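Local coordinates for CBS domain-containing protein (Listeria monocytogenes, PDB 6XNU) that binds the second messenger c-di-AMP and takes part in the joint control of (p)ppGpp and c-di-AMP levels in this bacterium, at residues Q150-R153 and Y154-Q158. Sequence-based numbering, arbitrary orientation.
Sequences QVNR and YIHLQ
Val-151 and Ile-155, one turn apart on the C-terminal helix 145-161, which follows strand 138-143 of the CBS domain, touch through single methyl groups: Val-151 CG1 lies 4.0 Å from Ile-155 CD1. CG1 gets there because it stands anti to the backbone N (chi1 169°), beside the carbonyl carbon. Beneath this pair the amide of Ile-155 meets Val-151 O at 2.9 Å with an N-H...O angle of 166°, the straightest of the four i to i+4 bonds joining 150-153 to 154-158, a series that Gln-158 N to Tyr-154 O continues as regular alpha-helix. One residue further on, Asn-152 meets His-156 in the same i to i+4 relation. The imidazole presents CE1 to the amide, 3.4 Å from both Asn-152 OD1 and Asn-152 ND2, and the two planes are turned 76° apart. Asn-152 O covers one face of the same ring, offset toward its rim, while accepting the backbone N-H of His-156. His-156 NE2 bonds Glu-117 of the second subunit. Val-151, Asn-152 and Ile-155 also pack against that subunit, Val-151 on its own counterpart, which makes this flank the close-packed side. Arg-153, Tyr-154 and Leu-157 form the solvent side. Here the side chains of Arg-153 and Leu-157 lie side by side, pointing the same way, and meet lightly, Arg-153 CG 4.1 Å from Leu-157 CD1, although Leu-157 CG sits 3.2 Å from Arg-153 O. The arginine chain bends at chi3 before its guanidinium reaches a salt bridge with Glu-26, which also accepts Gln-150 NE2. Chemically, then, backbone bonds maintain the helix, whereas Arg-153 and His-156 commit their polar ends to carboxylates elsewhere; Glu-117 of the second subunit could stabilise a protonated imidazole, though a neutral ring with its hydrogen on NE2 would serve as well.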
ATOM      1  N   GLN A 150      -9.049  14.187 -10.278  1.00 23.36           N
ATOM      2  CA  GLN A 150     -10.207  15.060 -10.435  1.00 23.65           C
ATOM      3  C   GLN A 150     -10.152  16.237  -9.464  1.00 24.92           C
ATOM      4  O   GLN A 150     -10.512  17.366  -9.832  1.00 26.48           O
ATOM      5  CB  GLN A 150     -11.483  14.247 -10.245  1.00 25.43           C
ATOM      6  CG  GLN A 150     -11.707  13.265 -11.382  1.00 29.35           C
ATOM      7  CD  GLN A 150     -12.873  12.325 -11.117  1.00 40.14           C
ATOM      8  OE1 GLN A 150     -13.252  12.099  -9.962  1.00 41.91           O
ATOM      9  NE2 GLN A 150     -13.444  11.766 -12.186  1.00 40.57           N
ATOM     10  N   VAL A 151      -9.728  15.993  -8.223  1.00 22.75           N
ATOM     11  CA  VAL A 151      -9.632  17.080  -7.247  1.00 24.30           C
ATOM     12  C   VAL A 151      -8.569  18.085  -7.676  1.00 24.86           C
ATOM     13  O   VAL A 151      -8.775  19.310  -7.612  1.00 24.21           O
ATOM     14  CB  VAL A 151      -9.340  16.502  -5.851  1.00 24.77           C
ATOM     15  CG1 VAL A 151      -8.979  17.614  -4.877  1.00 25.31           C
ATOM     16  CG2 VAL A 151     -10.547  15.736  -5.343  1.00 26.29           C
ATOM     17  N   ASN A 152      -7.418  17.578  -8.112  1.00 24.17           N
ATOM     18  CA  ASN A 152      -6.346  18.395  -8.678  1.00 25.21           C
ATOM     19  C   ASN A 152      -6.869  19.277  -9.813  1.00 25.99           C
ATOM     20  O   ASN A 152      -6.643  20.493  -9.826  1.00 26.24           O
ATOM     21  CB  ASN A 152      -5.243  17.433  -9.151  1.00 26.57           C
ATOM     22  CG  ASN A 152      -3.969  18.114  -9.557  1.00 30.83           C
ATOM     23  OD1 ASN A 152      -3.277  18.740  -8.740  1.00 29.00           O
ATOM     24  ND2 ASN A 152      -3.620  17.967 -10.837  1.00 33.55           N
ATOM     25  N   ARG A 153      -7.613  18.686 -10.753  1.00 23.62           N
ATOM     26  CA  ARG A 153      -8.176  19.464 -11.856  1.00 22.73           C
ATOM     27  C   ARG A 153      -9.125  20.535 -11.338  1.00 24.84           C
ATOM     28  O   ARG A 153      -9.134  21.673 -11.836  1.00 25.59           O
ATOM     29  CB  ARG A 153      -8.908  18.535 -12.831  1.00 27.97           C
ATOM     30  CG  ARG A 153      -9.477  19.238 -14.044  1.00 29.63           C
ATOM     31  CD  ARG A 153     -10.058  18.245 -15.058  1.00 36.68           C
ATOM     32  NE  ARG A 153     -11.223  17.527 -14.542  1.00 43.38           N
ATOM     33  CZ  ARG A 153     -11.257  16.216 -14.286  1.00 50.28           C
ATOM     34  NH1 ARG A 153     -10.184  15.457 -14.491  1.00 50.90           N
ATOM     35  NH2 ARG A 153     -12.370  15.661 -13.820  1.00 45.68           N
ATOM     36  N   TYR A 154      -9.936  20.192 -10.342  1.00 23.93           N
ATOM     37  CA  TYR A 154     -10.901  21.157  -9.825  1.00 24.56           C
ATOM     38  C   TYR A 154     -10.200  22.339  -9.161  1.00 25.59           C
ATOM     39  O   TYR A 154     -10.597  23.495  -9.365  1.00 24.75           O
ATOM     40  CB  TYR A 154     -11.851  20.475  -8.843  1.00 24.03           C
ATOM     41  CG  TYR A 154     -12.910  21.410  -8.285  1.00 23.90           C
ATOM     42  CD1 TYR A 154     -13.984  21.809  -9.066  1.00 30.22           C
ATOM     43  CD2 TYR A 154     -12.845  21.863  -6.974  1.00 26.27           C
ATOM     44  CE1 TYR A 154     -14.954  22.663  -8.568  1.00 31.39           C
ATOM     45  CE2 TYR A 154     -13.817  22.721  -6.462  1.00 29.14           C
ATOM     46  CZ  TYR A 154     -14.868  23.109  -7.262  1.00 31.82           C
ATOM     47  OH  TYR A 154     -15.838  23.958  -6.760  1.00 33.39           O
ATOM     48  N   ILE A 155      -9.162  22.066  -8.367  1.00 22.39           N
ATOM     49  CA  ILE A 155      -8.396  23.137  -7.725  1.00 22.49           C
ATOM     50  C   ILE A 155      -7.813  24.074  -8.772  1.00 24.56           C
ATOM     51  O   ILE A 155      -7.803  25.303  -8.592  1.00 23.77           O
ATOM     52  CB  ILE A 155      -7.304  22.528  -6.823  1.00 24.48           C
ATOM     53  CG1 ILE A 155      -7.924  22.028  -5.519  1.00 27.44           C
ATOM     54  CG2 ILE A 155      -6.174  23.532  -6.555  1.00 27.43           C
ATOM     55  CD1 ILE A 155      -7.019  21.101  -4.738  1.00 32.05           C
ATOM     56  N   HIS A 156      -7.313  23.522  -9.878  1.00 23.18           N
ATOM     57  CA  HIS A 156      -6.707  24.351 -10.917  1.00 23.47           C
ATOM     58  C   HIS A 156      -7.761  25.150 -11.677  1.00 25.04           C
ATOM     59  O   HIS A 156      -7.511  26.292 -12.080  1.00 26.88           O
ATOM     60  CB  HIS A 156      -5.887  23.481 -11.869  1.00 25.44           C
ATOM     61  CG  HIS A 156      -4.685  22.864 -11.214  1.00 25.03           C
ATOM     62  ND1 HIS A 156      -4.149  21.655 -11.607  1.00 26.72           N
ATOM     63  CD2 HIS A 156      -3.921  23.301 -10.186  1.00 24.86           C
ATOM     64  CE1 HIS A 156      -3.106  21.375 -10.842  1.00 26.25           C
ATOM     65  NE2 HIS A 156      -2.942  22.360  -9.975  1.00 25.94           N
ATOM     66  N   LEU A 157      -8.941  24.570 -11.875  1.00 23.55           N
ATOM     67  CA  LEU A 157     -10.025  25.327 -12.495  1.00 24.19           C
ATOM     68  C   LEU A 157     -10.432  26.507 -11.627  1.00 30.13           C
ATOM     69  O   LEU A 157     -10.761  27.586 -12.145  1.00 28.40           O
ATOM     70  CB  LEU A 157     -11.213  24.406 -12.754  1.00 28.27           C
ATOM     71  CG  LEU A 157     -10.957  23.354 -13.837  1.00 37.44           C
ATOM     72  CD1 LEU A 157     -12.128  22.395 -13.932  1.00 41.65           C
ATOM     73  CD2 LEU A 157     -10.672  24.005 -15.189  1.00 45.31           C
ATOM     74  N   GLN A 158     -10.423  26.323 -10.299  1.00 25.81           N
ATOM     75  CA  GLN A 158     -10.747  27.434  -9.403  1.00 24.84           C
ATOM     76  C   GLN A 158      -9.724  28.556  -9.527  1.00 26.90           C
ATOM     77  O   GLN A 158     -10.086  29.739  -9.516  1.00 25.46           O
ATOM     78  CB  GLN A 158     -10.824  26.958  -7.953  1.00 27.72           C
ATOM     79  CG  GLN A 158     -11.963  25.994  -7.680  1.00 25.02           C
ATOM     80  CD  GLN A 158     -13.310  26.595  -8.008  1.00 33.74           C
ATOM     81  OE1 GLN A 158     -13.819  27.424  -7.267  1.00 35.36           O
ATOM     82  NE2 GLN A 158     -13.895  26.176  -9.125  1.00 44.61           N
TER